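Local coordinates for protein bucandin (Bungarus candidus, PDB 1F94) that probably acts as a presynaptic three-finger neurotoxin of krait venom that enhances acetylcholine release, at residues Met1-Arg5 with Thr57-Thr63. Residues are numbered along the deposited sequence; the frame is centred on the assembly and turned at random.
Sequences MECYR and TTNLCNT
Asn62 grips both polar backbone atoms of Tyr4, fastening the C-terminal tail of this three-finger toxin to its first strand at the disulfide-rich palm from which the fingers spring. An asparagine suits the place because its amide offers an acceptor and a donor, as a peptide group does. Tyr4 N gives its hydrogen to Asn62 OD1 at 2.9 Å, in the carbonyl plane and on a lone pair, while Asn62 ND2 donates to Tyr4 O at 3.0 Å. Asn62 CG sits between its own backbone N and carbonyl carbon (chi1 57°), and the amide thus turns to the strand from the centre of an inverse gamma turn. ND2 also donates to Tyr25 O, so this buried side chain ties the tail and residues 2-5 to strand 23-29 of the larger sheet. A single backbone bond, nearly straight at the hydrogen, runs from Leu60 N to Glu2 O (2.8 Å, 167°), presented by the type II turn Thr58-Cys61.

Disulfide Cys3-Cys24 joins the first strand to strand 23-29, Cys56-Cys61 joins the tail to the end of strand 51-56, and the terminal carboxylate of Thr63 forms a salt bridge with Lys26.

Van der Waals contacts lie beside these bonds. Met1, long and unbranched, runs extended past Asn59, CG lying 3.7 Å from Asn59 CA and SD 3.6 Å from Thr57 O. The branched end of Leu60 matches the broad Tyr4 ring, whose carbon CE1 meets Leu60 CB at 3.7 Å. Leu60 CD2 stands in CH-pi contact almost centrally over one face of the Tyr4 ring, 3.8 Å from its centroid and 6° off the normal.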
loop_
_atom_site.group_PDB
_atom_site.type_symbol
_atom_site.label_atom_id
_atom_site.label_comp_id
_atom_site.label_asym_id
_atom_site.label_seq_id
_atom_site.Cartn_x
_atom_site.Cartn_y
_atom_site.Cartn_z
ATOM N N MET A 1 -0.226 7.957 -12.089
ATOM C CA MET A 1 0.594 7.485 -10.959
ATOM C C MET A 1 0.469 5.951 -10.862
ATOM O O MET A 1 -0.584 5.417 -11.203
ATOM C CB MET A 1 0.026 8.141 -9.697
ATOM C CG MET A 1 0.782 7.878 -8.442
ATOM S SD MET A 1 0.293 8.822 -7.019
ATOM C CE MET A 1 -0.700 7.641 -6.148
ATOM N N GLU A 2 1.533 5.345 -10.352
ATOM C CA GLU A 2 1.562 3.939 -10.042
ATOM C C GLU A 2 1.917 3.781 -8.581
ATOM O O GLU A 2 2.535 4.628 -7.970
ATOM C CB GLU A 2 2.626 3.191 -10.877
ATOM C CG GLU A 2 2.332 3.177 -12.392
ATOM C CD GLU A 2 3.496 2.507 -13.166
ATOM O OE1 GLU A 2 4.691 2.616 -12.739
ATOM O OE2 GLU A 2 3.234 1.850 -14.171
ATOM N N CYS A 3 1.546 2.624 -8.022
ATOM C CA CYS A 3 1.966 2.188 -6.728
ATOM C C CYS A 3 2.519 0.768 -6.835
ATOM O O CYS A 3 2.265 0.063 -7.801
ATOM C CB CYS A 3 0.771 2.135 -5.734
ATOM S SG CYS A 3 -0.032 3.729 -5.489
ATOM N N TYR A 4 3.267 0.365 -5.819
ATOM C CA TYR A 4 3.652 -1.042 -5.696
ATOM C C TYR A 4 2.485 -1.863 -5.208
ATOM O O TYR A 4 1.576 -1.393 -4.504
ATOM C CB TYR A 4 4.865 -1.213 -4.763
ATOM C CG TYR A 4 6.111 -0.641 -5.339
ATOM C CD1 TYR A 4 6.752 0.488 -4.808
ATOM C CD2 TYR A 4 6.702 -1.230 -6.481
ATOM C CE1 TYR A 4 7.907 0.968 -5.381
ATOM C CE2 TYR A 4 7.840 -0.771 -7.056
ATOM C CZ TYR A 4 8.456 0.365 -6.501
ATOM O OH TYR A 4 9.588 0.860 -7.055
ATOM N N ARG A 5 2.522 -3.154 -5.568
ATOM C CA ARG A 5 1.615 -4.157 -5.073
ATOM C C ARG A 5 2.403 -5.463 -4.900
ATOM O O ARG A 5 3.509 -5.617 -5.443
ATOM C CB ARG A 5 0.348 -4.339 -5.882
ATOM C CG ARG A 5 0.527 -5.006 -7.189
ATOM C CD ARG A 5 -0.759 -5.307 -7.944
ATOM N NE ARG A 5 -0.470 -6.230 -9.041
ATOM C CZ ARG A 5 -0.416 -7.571 -8.964
ATOM N NH1 ARG A 5 -0.651 -8.269 -7.862
ATOM N NH2 ARG A 5 -0.130 -8.218 -10.082
ATOM N N THR A 57 1.239 9.842 -1.321
ATOM C CA THR A 57 0.538 10.361 -2.492
ATOM C C THR A 57 1.407 10.625 -3.710
ATOM O O THR A 57 0.992 11.376 -4.600
ATOM C CB THR A 57 -0.253 11.643 -2.141
ATOM O OG1 THR A 57 0.642 12.653 -1.679
ATOM C CG2 THR A 57 -1.274 11.384 -1.072
ATOM N N THR A 58 2.544 9.968 -3.849
ATOM C CA THR A 58 3.357 10.121 -5.043
ATOM C C THR A 58 3.721 8.750 -5.618
ATOM O O THR A 58 3.679 7.729 -5.006
ATOM C CB THR A 58 4.606 10.973 -4.834
ATOM O OG1 THR A 58 5.409 10.331 -3.809
ATOM C CG2 THR A 58 4.310 12.344 -4.278
ATOM N N ASN A 59 4.137 8.821 -6.906
ATOM C CA ASN A 59 4.417 7.651 -7.690
ATOM C C ASN A 59 5.387 6.712 -6.958
ATOM O O ASN A 59 6.458 7.074 -6.530
ATOM C CB ASN A 59 5.010 8.110 -9.020
ATOM C CG ASN A 59 5.236 6.975 -10.001
ATOM O OD1 ASN A 59 6.347 6.611 -10.377
ATOM N ND2 ASN A 59 4.148 6.439 -10.420
ATOM N N LEU A 60 4.986 5.458 -6.819
ATOM C CA LEU A 60 5.779 4.375 -6.270
ATOM C C LEU A 60 6.344 4.704 -4.894
ATOM O O LEU A 60 7.441 4.317 -4.507
ATOM C CB LEU A 60 6.892 3.975 -7.265
ATOM C CG LEU A 60 6.382 3.429 -8.601
ATOM C CD1 LEU A 60 7.569 3.102 -9.537
ATOM C CD2 LEU A 60 5.534 2.201 -8.396
ATOM N N CYS A 61 5.551 5.402 -4.092
ATOM C CA CYS A 61 5.982 5.888 -2.784
ATOM C C CYS A 61 5.920 4.820 -1.692
ATOM O O CYS A 61 6.531 4.971 -0.640
ATOM C CB CYS A 61 5.197 7.117 -2.358
ATOM S SG CYS A 61 3.400 6.934 -2.227
ATOM N N ASN A 62 5.147 3.740 -1.906
ATOM C CA ASN A 62 4.923 2.712 -0.903
ATOM C C ASN A 62 6.004 1.633 -0.995
ATOM O O ASN A 62 5.774 0.449 -1.308
ATOM C CB ASN A 62 3.533 2.123 -0.997
ATOM C CG ASN A 62 3.187 1.530 -2.342
ATOM O OD1 ASN A 62 3.768 1.850 -3.379
ATOM N ND2 ASN A 62 2.166 0.655 -2.330
ATOM N N THR A 63 7.270 1.986 -0.765
ATOM C CA THR A 63 8.432 1.120 -0.740
ATOM C C THR A 63 8.613 0.332 0.571
ATOM O O THR A 63 9.346 -0.660 0.619
ATOM C CB THR A 63 9.725 1.946 -0.935
ATOM O OG1 THR A 63 9.775 3.080 -0.027
ATOM C CG2 THR A 63 9.705 2.510 -2.339
ATOM O OXT THR A 63 8.033 0.761 1.587
#